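Local coordinates for cytidylyltransferase (PDB 6OEW), which probably acts as a nucleotidyltransferase of the cytidylyltransferase family and binds magnesium, at residues A[38-43]-A[220-225]. Residues are numbered along the deposited sequence; the frame is centred on the assembly and turned at random.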
ATOM      1  N   LEU A  38       2.490  -2.130  11.132  1.00 31.24           N
ATOM      2  CA  LEU A  38       3.434  -1.875  10.043  1.00 32.98           C
ATOM      3  C   LEU A  38       4.463  -2.993   9.919  1.00 33.77           C
ATOM      4  O   LEU A  38       4.816  -3.392   8.799  1.00 32.32           O
ATOM      5  CB  LEU A  38       4.130  -0.526  10.244  1.00 28.46           C
ATOM      6  CG  LEU A  38       5.140  -0.115   9.153  1.00 32.51           C
ATOM      7  CD1 LEU A  38       4.561  -0.195   7.725  1.00 31.75           C
ATOM      8  CD2 LEU A  38       5.645   1.291   9.416  1.00 30.31           C
ATOM      9  N   GLY A  39       4.953  -3.525  11.045  1.00 31.78           N
ATOM     10  CA  GLY A  39       5.901  -4.638  10.963  1.00 38.41           C
ATOM     11  C   GLY A  39       5.319  -5.868  10.281  1.00 39.79           C
ATOM     12  O   GLY A  39       5.994  -6.543   9.491  1.00 34.92           O
ATOM     13  N   PHE A  40       4.058  -6.178  10.577  1.00 35.53           N
ATOM     14  CA  PHE A  40       3.365  -7.267   9.896  1.00 35.54           C
ATOM     15  C   PHE A  40       3.362  -7.065   8.386  1.00 38.51           C
ATOM     16  O   PHE A  40       3.606  -8.012   7.619  1.00 31.76           O
ATOM     17  CB  PHE A  40       1.933  -7.352  10.427  1.00 32.59           C
ATOM     18  CG  PHE A  40       1.299  -8.691  10.243  1.00 35.04           C
ATOM     19  CD1 PHE A  40       1.201  -9.572  11.317  1.00 36.79           C
ATOM     20  CD2 PHE A  40       0.799  -9.079   9.006  1.00 35.61           C
ATOM     21  CE1 PHE A  40       0.609 -10.816  11.169  1.00 39.83           C
ATOM     22  CE2 PHE A  40       0.206 -10.344   8.853  1.00 37.88           C
ATOM     23  CZ  PHE A  40       0.122 -11.206   9.928  1.00 42.42           C
ATOM     24  N   MET A  41       3.053  -5.846   7.943  1.00 34.75           N
ATOM     25  CA  MET A  41       3.057  -5.528   6.518  1.00 35.10           C
ATOM     26  C   MET A  41       4.430  -5.763   5.899  1.00 29.78           C
ATOM     27  O   MET A  41       4.550  -6.375   4.829  1.00 32.45           O
ATOM     28  CB  MET A  41       2.624  -4.080   6.312  1.00 32.31           C
ATOM     29  CG  MET A  41       2.326  -3.738   4.852  1.00 28.45           C
ATOM     30  SD  MET A  41       1.993  -1.974   4.677  1.00 31.93           S
ATOM     31  CE  MET A  41       1.705  -1.883   2.893  1.00 28.38           C
ATOM     32  N   LEU A  42       5.477  -5.280   6.564  1.00 28.60           N
ATOM     33  CA  LEU A  42       6.826  -5.453   6.050  1.00 33.23           C
ATOM     34  C   LEU A  42       7.186  -6.933   5.950  1.00 32.53           C
ATOM     35  O   LEU A  42       7.781  -7.364   4.959  1.00 32.36           O
ATOM     36  CB  LEU A  42       7.814  -4.689   6.932  1.00 30.27           C
ATOM     37  CG  LEU A  42       7.656  -3.156   6.938  1.00 32.02           C
ATOM     38  CD1 LEU A  42       8.675  -2.502   7.857  1.00 31.01           C
ATOM     39  CD2 LEU A  42       7.802  -2.586   5.528  1.00 33.38           C
ATOM     40  N   GLU A  43       6.794  -7.737   6.943  1.00 31.22           N
ATOM     41  CA  GLU A  43       7.060  -9.174   6.869  1.00 35.64           C
ATOM     42  C   GLU A  43       6.345  -9.816   5.682  1.00 37.74           C
ATOM     43  O   GLU A  43       6.901 -10.706   5.025  1.00 35.45           O
ATOM     44  CB  GLU A  43       6.653  -9.859   8.171  1.00 38.42           C
ATOM     45  CG  GLU A  43       7.560  -9.521   9.329  1.00 39.59           C
ATOM     46  CD  GLU A  43       7.335 -10.424  10.510  1.00 45.28           C
ATOM     47  OE1 GLU A  43       7.206 -11.647  10.322  1.00 45.29           O
ATOM     48  OE2 GLU A  43       7.267  -9.902  11.636  1.00 43.98           O
ATOM     49  N   LYS A 220       2.564 -15.649   8.459  1.00 42.19           N
ATOM     50  CA  LYS A 220       2.158 -14.437   7.760  1.00 42.37           C
ATOM     51  C   LYS A 220       2.179 -14.616   6.247  1.00 44.40           C
ATOM     52  O   LYS A 220       2.054 -13.629   5.514  1.00 43.18           O
ATOM     53  CB  LYS A 220       3.052 -13.258   8.164  1.00 42.54           C
ATOM     54  CG  LYS A 220       3.200 -13.082   9.689  1.00 46.57           C
ATOM     55  CD  LYS A 220       3.998 -11.804  10.028  1.00 44.50           C
ATOM     56  CE  LYS A 220       4.074 -11.592  11.552  1.00 47.06           C
ATOM     57  NZ  LYS A 220       4.985 -12.576  12.163  1.00 45.58           N
ATOM     58  N   GLU A 221       2.313 -15.851   5.768  1.00 46.54           N
ATOM     59  CA  GLU A 221       2.503 -16.112   4.348  1.00 47.30           C
ATOM     60  C   GLU A 221       1.196 -16.401   3.611  1.00 50.88           C
ATOM     61  O   GLU A 221       1.231 -16.706   2.417  1.00 58.75           O
ATOM     62  CB  GLU A 221       3.478 -17.277   4.168  1.00 53.81           C
ATOM     63  CG  GLU A 221       4.187 -17.270   2.826  1.00 60.68           C
ATOM     64  CD  GLU A 221       5.171 -18.403   2.681  1.00 62.77           C
ATOM     65  OE1 GLU A 221       5.344 -19.165   3.656  1.00 63.77           O
ATOM     66  OE2 GLU A 221       5.772 -18.518   1.591  1.00 66.51           O
ATOM     67  N   PHE A 222       0.050 -16.289   4.277  1.00 47.47           N
ATOM     68  CA  PHE A 222      -1.219 -16.639   3.655  1.00 44.43           C
ATOM     69  C   PHE A 222      -1.550 -15.678   2.521  1.00 44.05           C
ATOM     70  O   PHE A 222      -1.180 -14.505   2.545  1.00 44.49           O
ATOM     71  CB  PHE A 222      -2.336 -16.631   4.689  1.00 47.06           C
ATOM     72  CG  PHE A 222      -2.488 -15.312   5.421  1.00 43.25           C
ATOM     73  CD1 PHE A 222      -3.298 -14.315   4.910  1.00 39.87           C
ATOM     74  CD2 PHE A 222      -1.845 -15.093   6.636  1.00 42.47           C
ATOM     75  CE1 PHE A 222      -3.449 -13.105   5.579  1.00 46.24           C
ATOM     76  CE2 PHE A 222      -1.997 -13.896   7.315  1.00 43.82           C
ATOM     77  CZ  PHE A 222      -2.803 -12.901   6.785  1.00 42.27           C
ATOM     78  N   SER A 223      -2.253 -16.188   1.509  1.00 45.52           N
ATOM     79  CA  SER A 223      -2.571 -15.366   0.350  1.00 47.06           C
ATOM     80  C   SER A 223      -3.879 -14.601   0.560  1.00 50.26           C
ATOM     81  O   SER A 223      -4.649 -14.868   1.485  1.00 45.54           O
ATOM     82  CB  SER A 223      -2.663 -16.224  -0.913  1.00 48.97           C
ATOM     83  OG  SER A 223      -3.878 -16.941  -0.906  1.00 49.35           O
ATOM     84  N   TYR A 224      -4.118 -13.633  -0.333  1.00 44.38           N
ATOM     85  CA  TYR A 224      -5.382 -12.900  -0.347  1.00 45.30           C
ATOM     86  C   TYR A 224      -6.569 -13.843  -0.494  1.00 40.48           C
ATOM     87  O   TYR A 224      -7.535 -13.758   0.270  1.00 48.17           O
ATOM     88  CB  TYR A 224      -5.387 -11.867  -1.478  1.00 48.56           C
ATOM     89  CG  TYR A 224      -6.737 -11.205  -1.703  1.00 42.42           C
ATOM     90  CD1 TYR A 224      -7.243 -10.278  -0.782  1.00 46.54           C
ATOM     91  CD2 TYR A 224      -7.516 -11.522  -2.819  1.00 45.74           C
ATOM     92  CE1 TYR A 224      -8.469  -9.674  -0.978  1.00 45.15           C
ATOM     93  CE2 TYR A 224      -8.746 -10.921  -3.023  1.00 42.72           C
ATOM     94  CZ  TYR A 224      -9.211 -10.002  -2.095  1.00 39.64           C
ATOM     95  OH  TYR A 224     -10.427  -9.401  -2.276  1.00 48.68           O
ATOM     96  N   VAL A 225      -6.517 -14.757  -1.462  1.00 43.68           N
ATOM     97  CA  VAL A 225      -7.664 -15.644  -1.668  1.00 44.42           C
ATOM     98  C   VAL A 225      -7.897 -16.534  -0.443  1.00 45.15           C
ATOM     99  O   VAL A 225      -9.047 -16.768  -0.044  1.00 51.18           O
ATOM    100  CB  VAL A 225      -7.503 -16.456  -2.970  1.00 48.86           C
ATOM    101  CG1 VAL A 225      -6.138 -17.110  -3.043  1.00 54.00           C
ATOM    102  CG2 VAL A 225      -8.622 -17.491  -3.094  1.00 50.54           C
TER
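The backbones of helical residues 38-43 and of 220-225, a loop that turns into a helix at Y224, come nearest at E43 and K220, whose CA atoms lie 7.2 Å apart, so side chains make the contact. K220 illustrates how one lysine can serve an aromatic ring and a carboxylate at once. Its aliphatic chain runs extended over one face of the F40 ring, with CD 3.8 Å from the ring centroid and 14° off the normal, a CH-pi contact displaced toward the rim. K220 CE comes down to 3.5 Å from F40 CD1, while K220 CG rests above the far end of the ring, 3.6 Å from F40 CZ. The chain then bends at its last torsion (chi4 72°), and NZ makes a salt bridge with E43, its hydrogen bond to OE1 being 3.0 Å long. The ammonium group meets that oxygen from above the carboxylate plane, 38° out of it. D34 gives NZ a second salt bridge, so two acidic residues share the charge and probably hold the lysine tip in place. F222 adds a lighter apolar touch, its CE2 lying 4.3 Å from F40 CZ, near the plane of the F40 ring and so at its edge; the ring of F222 also stacks on F217 and makes a cation-pi contact with R44. Within this GT-A-type domain, the contact joins helix 37-45 to the approach to helix 224-233. F32 meets F40 edge-to-face, T35 of strand 35-36 touches F40, E43 and K220, and I214 of helix 204-214 packs against both F40 and F222.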